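Local coordinates for putative flagellar hook-associated protein (Vibrio parahaemolyticus, PDB 3PWX) that is a putative flagellar hook-associated protein of the bacterial flagellin family and probably has a structural role in the flagellum, at residues T135-D147 with T186-R200. Numbering follows the deposited sequence.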
ATOM      1  N   THR A 135       0.365   1.108  -3.331  1.00 55.99           N
ATOM      2  CA  THR A 135       1.404   0.298  -2.730  1.00 55.10           C
ATOM      3  C   THR A 135       0.834  -0.795  -1.867  1.00 54.69           C
ATOM      4  O   THR A 135      -0.247  -0.669  -1.271  1.00 55.15           O
ATOM      5  CB  THR A 135       2.344   1.116  -1.853  1.00 55.21           C
ATOM      6  OG1 THR A 135       1.622   1.485  -0.679  1.00 55.89           O
ATOM      7  CG2 THR A 135       2.855   2.351  -2.585  1.00 55.86           C
HETATM    8  N   MSE A 136       1.554  -1.893  -1.804  1.00 53.96           N
HETATM    9  CA  MSE A 136       1.093  -3.008  -0.951  1.00 53.61           C
HETATM   10  C   MSE A 136       2.198  -3.265   0.073  1.00 53.11           C
HETATM   11  O   MSE A 136       3.395  -3.219  -0.298  1.00 52.90           O
HETATM   12  CB  MSE A 136       0.843  -4.234  -1.789  1.00 53.41           C
HETATM   13  CG  MSE A 136       0.947  -5.522  -1.020  1.00 57.06           C
HETATM   14 SE   MSE A 136      -0.798  -5.874  -0.125  1.00 68.38          SE
HETATM   15  CE  MSE A 136      -1.806  -5.483  -1.826  1.00 65.46           C
ATOM     16  N   ASP A 137       1.843  -3.455   1.347  1.00 53.07           N
ATOM     17  CA  ASP A 137       2.856  -3.725   2.383  1.00 52.70           C
ATOM     18  C   ASP A 137       3.394  -5.114   2.173  1.00 52.20           C
ATOM     19  O   ASP A 137       2.648  -6.022   1.890  1.00 52.15           O
ATOM     20  CB  ASP A 137       2.279  -3.551   3.796  1.00 52.88           C
ATOM     21  CG  ASP A 137       1.774  -2.099   4.065  1.00 54.74           C
ATOM     22  OD1 ASP A 137       2.192  -1.102   3.364  1.00 54.27           O
ATOM     23  OD2 ASP A 137       0.953  -1.949   5.009  1.00 59.49           O
ATOM     24  N   SER A 138       4.694  -5.298   2.310  1.00 52.01           N
ATOM     25  CA  SER A 138       5.365  -6.516   1.865  1.00 51.79           C
ATOM     26  C   SER A 138       6.109  -7.219   2.960  1.00 51.64           C
ATOM     27  O   SER A 138       6.619  -8.351   2.745  1.00 52.62           O
ATOM     28  CB  SER A 138       6.322  -6.160   0.711  1.00 51.96           C
ATOM     29  OG  SER A 138       7.359  -5.299   1.173  1.00 52.16           O
ATOM     30  N   ASN A 139       6.156  -6.648   4.160  1.00 51.67           N
ATOM     31  CA  ASN A 139       6.786  -7.404   5.249  1.00 51.59           C
ATOM     32  C   ASN A 139       5.931  -7.771   6.472  1.00 51.48           C
ATOM     33  O   ASN A 139       4.871  -7.179   6.671  1.00 52.50           O
ATOM     34  CB  ASN A 139       8.064  -6.718   5.691  1.00 51.87           C
ATOM     35  CG  ASN A 139       7.823  -5.373   6.361  1.00 53.65           C
ATOM     36  OD1 ASN A 139       6.990  -4.541   5.935  1.00 52.68           O
ATOM     37  ND2 ASN A 139       8.587  -5.139   7.428  1.00 55.93           N
HETATM   38  N   MSE A 140       6.362  -8.783   7.243  1.00 51.42           N
HETATM   39  CA  MSE A 140       5.831  -8.987   8.598  1.00 51.41           C
HETATM   40  C   MSE A 140       6.988  -8.711   9.557  1.00 51.59           C
HETATM   41  O   MSE A 140       8.132  -8.708   9.137  1.00 51.75           O
HETATM   42  CB  MSE A 140       5.270 -10.393   8.824  1.00 51.34           C
HETATM   43  CG  MSE A 140       4.005 -10.750   8.062  1.00 52.92           C
HETATM   44 SE   MSE A 140       2.506  -9.486   8.311  1.00 66.53          SE
HETATM   45  CE  MSE A 140       2.198  -9.729  10.226  1.00 62.27           C
ATOM     46  N   THR A 141       6.690  -8.388  10.809  1.00 51.70           N
ATOM     47  CA  THR A 141       7.766  -8.207  11.759  1.00 51.99           C
ATOM     48  C   THR A 141       7.734  -9.109  12.984  1.00 52.02           C
ATOM     49  O   THR A 141       6.686  -9.309  13.590  1.00 51.93           O
ATOM     50  CB  THR A 141       7.998  -6.735  12.194  1.00 52.40           C
ATOM     51  OG1 THR A 141       6.989  -6.317  13.128  1.00 52.53           O
ATOM     52  CG2 THR A 141       8.087  -5.881  10.983  1.00 52.46           C
ATOM     53  N   ALA A 142       8.913  -9.585  13.359  1.00 52.28           N
ATOM     54  CA  ALA A 142       9.060 -10.330  14.624  1.00 52.46           C
ATOM     55  C   ALA A 142       8.571  -9.426  15.748  1.00 52.62           C
ATOM     56  O   ALA A 142       7.892  -9.845  16.652  1.00 52.60           O
ATOM     57  CB  ALA A 142      10.492 -10.724  14.835  1.00 52.96           C
ATOM     58  N   GLN A 143       8.884  -8.149  15.685  1.00 52.91           N
ATOM     59  CA  GLN A 143       8.495  -7.323  16.797  1.00 53.29           C
ATOM     60  C   GLN A 143       7.007  -7.185  17.010  1.00 53.13           C
ATOM     61  O   GLN A 143       6.576  -7.110  18.136  1.00 53.42           O
ATOM     62  CB  GLN A 143       9.124  -5.952  16.729  1.00 53.86           C
ATOM     63  CG  GLN A 143       8.680  -5.117  17.845  1.00 54.41           C
ATOM     64  CD  GLN A 143       9.714  -4.144  18.148  1.00 65.04           C
ATOM     65  OE1 GLN A 143      10.705  -4.492  18.837  1.00 69.49           O
ATOM     66  NE2 GLN A 143       9.566  -2.914  17.608  1.00 62.96           N
ATOM     67  N   GLU A 144       6.217  -7.145  15.952  1.00 52.81           N
ATOM     68  CA  GLU A 144       4.776  -7.142  16.122  1.00 52.83           C
ATOM     69  C   GLU A 144       4.247  -8.534  16.484  1.00 52.56           C
ATOM     70  O   GLU A 144       3.358  -8.654  17.344  1.00 52.82           O
ATOM     71  CB  GLU A 144       4.099  -6.577  14.868  1.00 52.77           C
ATOM     72  CG  GLU A 144       2.594  -6.774  14.899  1.00 58.23           C
ATOM     73  CD  GLU A 144       1.928  -6.290  13.613  1.00 69.34           C
ATOM     74  OE1 GLU A 144       2.553  -5.464  12.874  1.00 74.91           O
ATOM     75  OE2 GLU A 144       0.768  -6.718  13.351  1.00 72.74           O
ATOM     76  N   ILE A 145       4.818  -9.578  15.878  1.00 52.20           N
ATOM     77  CA  ILE A 145       4.353 -10.968  16.091  1.00 52.09           C
ATOM     78  C   ILE A 145       4.618 -11.560  17.475  1.00 53.12           C
ATOM     79  O   ILE A 145       3.762 -12.296  18.048  1.00 53.40           O
ATOM     80  CB  ILE A 145       4.829 -11.890  14.936  1.00 51.85           C
ATOM     81  CG1 ILE A 145       4.135 -11.420  13.608  1.00 51.70           C
ATOM     82  CG2 ILE A 145       4.470 -13.271  15.194  1.00 51.94           C
ATOM     83  CD1 ILE A 145       4.761 -11.946  12.335  1.00 51.56           C
ATOM     84  N   LEU A 146       5.784 -11.204  18.036  1.00 54.98           N
ATOM     85  CA  LEU A 146       6.224 -11.674  19.339  1.00 56.66           C
ATOM     86  C   LEU A 146       5.637 -10.850  20.501  1.00 59.13           C
ATOM     87  O   LEU A 146       5.668 -11.288  21.670  1.00 61.08           O
ATOM     88  CB  LEU A 146       7.756 -11.685  19.399  1.00 55.29           C
ATOM     89  CG  LEU A 146       8.391 -12.846  18.624  1.00 56.17           C
ATOM     90  CD1 LEU A 146       9.925 -12.953  18.809  1.00 53.52           C
ATOM     91  CD2 LEU A 146       7.790 -14.226  19.024  1.00 53.70           C
ATOM     92  N   ASP A 147       5.071  -9.696  20.193  1.00 60.60           N
ATOM     93  CA  ASP A 147       4.464  -8.878  21.235  1.00 64.27           C
ATOM     94  C   ASP A 147       3.153  -9.501  21.728  1.00 65.17           C
ATOM     95  O   ASP A 147       2.125  -9.497  21.043  1.00 65.23           O
ATOM     96  CB  ASP A 147       4.270  -7.430  20.730  1.00 64.55           C
ATOM     97  CG  ASP A 147       3.299  -6.610  21.587  1.00 70.02           C
ATOM     98  OD1 ASP A 147       2.308  -7.159  22.105  1.00 75.17           O
ATOM     99  OD2 ASP A 147       3.479  -5.381  21.704  1.00 75.72           O
ATOM    100  N   THR A 186       1.020 -16.262  21.257  1.00 53.76           N
ATOM    101  CA  THR A 186       1.917 -16.155  20.134  1.00 53.33           C
ATOM    102  C   THR A 186       1.278 -16.861  18.937  1.00 53.37           C
ATOM    103  O   THR A 186       1.225 -16.325  17.814  1.00 53.09           O
ATOM    104  CB  THR A 186       3.347 -16.604  20.486  1.00 53.32           C
ATOM    105  OG1 THR A 186       3.766 -15.854  21.609  1.00 53.42           O
ATOM    106  CG2 THR A 186       4.327 -16.277  19.385  1.00 53.01           C
HETATM  107  N   MSE A 187       0.718 -18.011  19.187  1.00 53.82           N
HETATM  108  CA  MSE A 187       0.100 -18.760  18.120  1.00 54.07           C
HETATM  109  C   MSE A 187      -0.995 -17.961  17.412  1.00 54.08           C
HETATM  110  O   MSE A 187      -1.031 -17.910  16.171  1.00 53.96           O
HETATM  111  CB  MSE A 187      -0.446 -20.081  18.657  1.00 54.78           C
HETATM  112  CG  MSE A 187      -1.168 -20.866  17.588  1.00 61.17           C
HETATM  113 SE   MSE A 187       0.061 -21.795  16.376  1.00 73.02          SE
HETATM  114  CE  MSE A 187       0.454 -23.330  17.648  1.00 67.30           C
ATOM    115  N   ALA A 188      -1.868 -17.319  18.183  1.00 54.35           N
ATOM    116  CA  ALA A 188      -2.858 -16.391  17.615  1.00 54.54           C
ATOM    117  C   ALA A 188      -2.210 -15.291  16.716  1.00 53.93           C
ATOM    118  O   ALA A 188      -2.710 -14.920  15.613  1.00 53.99           O
ATOM    119  CB  ALA A 188      -3.668 -15.761  18.726  1.00 55.04           C
ATOM    120  N   ASN A 189      -1.087 -14.777  17.176  1.00 53.46           N
ATOM    121  CA  ASN A 189      -0.429 -13.726  16.401  1.00 53.03           C
ATOM    122  C   ASN A 189       0.162 -14.326  15.110  1.00 52.71           C
ATOM    123  O   ASN A 189       0.036 -13.754  14.022  1.00 52.58           O
ATOM    124  CB  ASN A 189       0.674 -13.068  17.244  1.00 52.80           C
ATOM    125  CG  ASN A 189       0.139 -12.118  18.304  1.00 53.20           C
ATOM    126  OD1 ASN A 189      -1.023 -11.830  18.350  1.00 53.67           O
ATOM    127  ND2 ASN A 189       1.012 -11.618  19.144  1.00 53.19           N
ATOM    128  N   VAL A 190       0.831 -15.470  15.233  1.00 52.71           N
ATOM    129  CA  VAL A 190       1.453 -16.120  14.072  1.00 52.62           C
ATOM    130  C   VAL A 190       0.406 -16.459  13.043  1.00 52.90           C
ATOM    131  O   VAL A 190       0.593 -16.196  11.855  1.00 52.76           O
ATOM    132  CB  VAL A 190       2.286 -17.391  14.468  1.00 52.86           C
ATOM    133  CG1 VAL A 190       2.558 -18.278  13.252  1.00 53.12           C
ATOM    134  CG2 VAL A 190       3.573 -16.968  15.045  1.00 52.65           C
ATOM    135  N   LEU A 191      -0.739 -16.949  13.506  1.00 53.41           N
ATOM    136  CA  LEU A 191      -1.820 -17.362  12.625  1.00 53.93           C
ATOM    137  C   LEU A 191      -2.514 -16.160  12.043  1.00 53.90           C
ATOM    138  O   LEU A 191      -2.962 -16.199  10.903  1.00 54.13           O
ATOM    139  CB  LEU A 191      -2.838 -18.270  13.374  1.00 54.71           C
ATOM    140  CG  LEU A 191      -2.457 -19.739  13.712  1.00 55.12           C
ATOM    141  CD1 LEU A 191      -3.621 -20.494  14.337  1.00 56.03           C
ATOM    142  CD2 LEU A 191      -1.928 -20.517  12.472  1.00 55.30           C
ATOM    143  N   GLY A 192      -2.615 -15.090  12.824  1.00 53.75           N
ATOM    144  CA  GLY A 192      -3.229 -13.848  12.332  1.00 53.88           C
ATOM    145  C   GLY A 192      -2.395 -13.240  11.209  1.00 53.34           C
ATOM    146  O   GLY A 192      -2.931 -12.758  10.201  1.00 53.56           O
ATOM    147  N   ALA A 193      -1.086 -13.268  11.370  1.00 52.77           N
ATOM    148  CA  ALA A 193      -0.126 -12.872  10.327  1.00 52.34           C
ATOM    149  C   ALA A 193      -0.281 -13.583   9.010  1.00 52.48           C
ATOM    150  O   ALA A 193      -0.183 -12.963   7.966  1.00 52.38           O
ATOM    151  CB  ALA A 193       1.289 -13.168  10.833  1.00 51.98           C
HETATM  152  N   MSE A 194      -0.471 -14.906   9.070  1.00 52.79           N
HETATM  153  CA  MSE A 194      -0.535 -15.760   7.884  1.00 53.11           C
HETATM  154  C   MSE A 194      -1.875 -15.558   7.214  1.00 53.63           C
HETATM  155  O   MSE A 194      -1.991 -15.636   5.993  1.00 53.83           O
HETATM  156  CB  MSE A 194      -0.353 -17.245   8.306  1.00 53.52           C
HETATM  157  CG  MSE A 194       1.107 -17.716   8.574  1.00 53.41           C
HETATM  158 SE   MSE A 194       1.147 -19.532   9.383  1.00 70.29          SE
HETATM  159  CE  MSE A 194       1.307 -20.540   7.688  1.00 71.34           C
ATOM    160  N   THR A 195      -2.920 -15.350   8.018  1.00 54.01           N
ATOM    161  CA  THR A 195      -4.209 -14.942   7.470  1.00 54.67           C
ATOM    162  C   THR A 195      -4.035 -13.589   6.782  1.00 54.36           C
ATOM    163  O   THR A 195      -4.560 -13.362   5.695  1.00 55.25           O
ATOM    164  CB  THR A 195      -5.243 -14.833   8.565  1.00 55.25           C
ATOM    165  OG1 THR A 195      -5.534 -16.148   9.068  1.00 56.15           O
ATOM    166  CG2 THR A 195      -6.511 -14.272   8.024  1.00 56.61           C
ATOM    167  N   GLU A 196      -3.250 -12.689   7.382  1.00 53.76           N
ATOM    168  CA  GLU A 196      -3.063 -11.397   6.781  1.00 53.60           C
ATOM    169  C   GLU A 196      -2.270 -11.559   5.496  1.00 53.26           C
ATOM    170  O   GLU A 196      -2.627 -11.001   4.492  1.00 53.65           O
ATOM    171  CB  GLU A 196      -2.415 -10.421   7.744  1.00 53.24           C
ATOM    172  CG  GLU A 196      -2.617  -9.000   7.314  1.00 55.00           C
ATOM    173  CD  GLU A 196      -1.659  -8.002   7.975  1.00 58.28           C
ATOM    174  OE1 GLU A 196      -1.373  -8.145   9.187  1.00 55.27           O
ATOM    175  OE2 GLU A 196      -1.239  -7.045   7.250  1.00 57.87           O
ATOM    176  N   ILE A 197      -1.237 -12.373   5.481  1.00 52.86           N
ATOM    177  CA  ILE A 197      -0.575 -12.627   4.215  1.00 52.75           C
ATOM    178  C   ILE A 197      -1.479 -13.215   3.123  1.00 53.37           C
ATOM    179  O   ILE A 197      -1.389 -12.835   1.947  1.00 53.44           O
ATOM    180  CB  ILE A 197       0.622 -13.507   4.401  1.00 52.50           C
ATOM    181  CG1 ILE A 197       1.822 -12.693   4.862  1.00 52.00           C
ATOM    182  CG2 ILE A 197       0.942 -14.255   3.110  1.00 52.79           C
ATOM    183  CD1 ILE A 197       2.770 -13.429   5.806  1.00 51.89           C
ATOM    184  N   GLY A 198      -2.346 -14.147   3.476  1.00 53.92           N
ATOM    185  CA  GLY A 198      -3.294 -14.669   2.469  1.00 54.72           C
ATOM    186  C   GLY A 198      -4.199 -13.602   1.883  1.00 55.08           C
ATOM    187  O   GLY A 198      -4.462 -13.643   0.736  1.00 55.48           O
ATOM    188  N   GLY A 199      -4.688 -12.649   2.673  1.00 55.09           N
ATOM    189  CA  GLY A 199      -5.427 -11.495   2.190  1.00 55.54           C
ATOM    190  C   GLY A 199      -4.569 -10.628   1.267  1.00 55.02           C
ATOM    191  O   GLY A 199      -5.063 -10.116   0.249  1.00 55.51           O
ATOM    192  N   ARG A 200      -3.288 -10.437   1.593  1.00 54.17           N
ATOM    193  CA  ARG A 200      -2.391  -9.757   0.643  1.00 53.79           C
ATOM    194  C   ARG A 200      -2.324 -10.446  -0.720  1.00 54.03           C
ATOM    195  O   ARG A 200      -2.629  -9.844  -1.744  1.00 54.36           O
ATOM    196  CB  ARG A 200      -1.015  -9.529   1.238  1.00 53.05           C
ATOM    197  CG  ARG A 200      -1.035  -8.288   2.173  1.00 53.70           C
ATOM    198  CD  ARG A 200       0.339  -8.130   2.843  1.00 54.18           C
ATOM    199  NE  ARG A 200       0.269  -7.337   4.054  1.00 53.02           N
ATOM    200  CZ  ARG A 200       1.303  -7.178   4.869  1.00 54.22           C
ATOM    201  NH1 ARG A 200       2.474  -7.764   4.594  1.00 51.77           N
ATOM    202  NH2 ARG A 200       1.173  -6.433   5.969  1.00 55.59           N
TER
HETATM  203  O   HOH W   1       5.590 -14.047  22.182  1.00 53.44           O
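In this flagellin-family fold, a strand, a loop and the short helix 142-145 lie along the long helix 172-223, with Met140 and Ile145 packed on Ala193. These two supply the apolar middle of the contact. Met140, like Met136, is a selenomethionine. Two successive turns (chi2 -54°, chi3 -64°) fold its chain back, and CE lies against Ala193 CB at 3.6 Å. Its CG touches Ile197 CD1 at 3.7 Å. Ile145 spans about one turn, with CD1 near Ala193 CB and CG2 meeting Val190 CG2 at 3.8 Å. Phe89 of helix 71-89 also packs on Ile145.

Polar grips lie at both ends. Arg200 runs out straight toward the loop, and NH1 donates an almost straight bond to Asn139 O (3.2 Å, 174°). This oxygen lies in the guanidinium plane, but the donor sits above the carbonyl plane. Asp137 O lies over one face without bonding. Within the helix, Arg200 NH2 forms a salt bridge with Glu196 OE2 at 2.8 Å; the N-H is poorly aligned, so the pair probably acts mainly through charge. Met136 SE lies against Arg200 CG at 3.3 Å. At the other end, Asn189 ND2 donates to Ile145 O (3.0 Å) and weakly to Asp147 O. A water links Leu146 O to Thr186 OG1, which also hydrogen-bonds Ala182 O, one turn earlier.

Met136 lies in a strand that pairs antiparallel with the second subunit, so the contact joins the dimer sheet to the helix. The Asn139 O bond and the Glu196 salt bridge together probably limit rotation of the guanidinium. Asn189 separately holds the carbonyls of Ile145 and, weakly, Asp147.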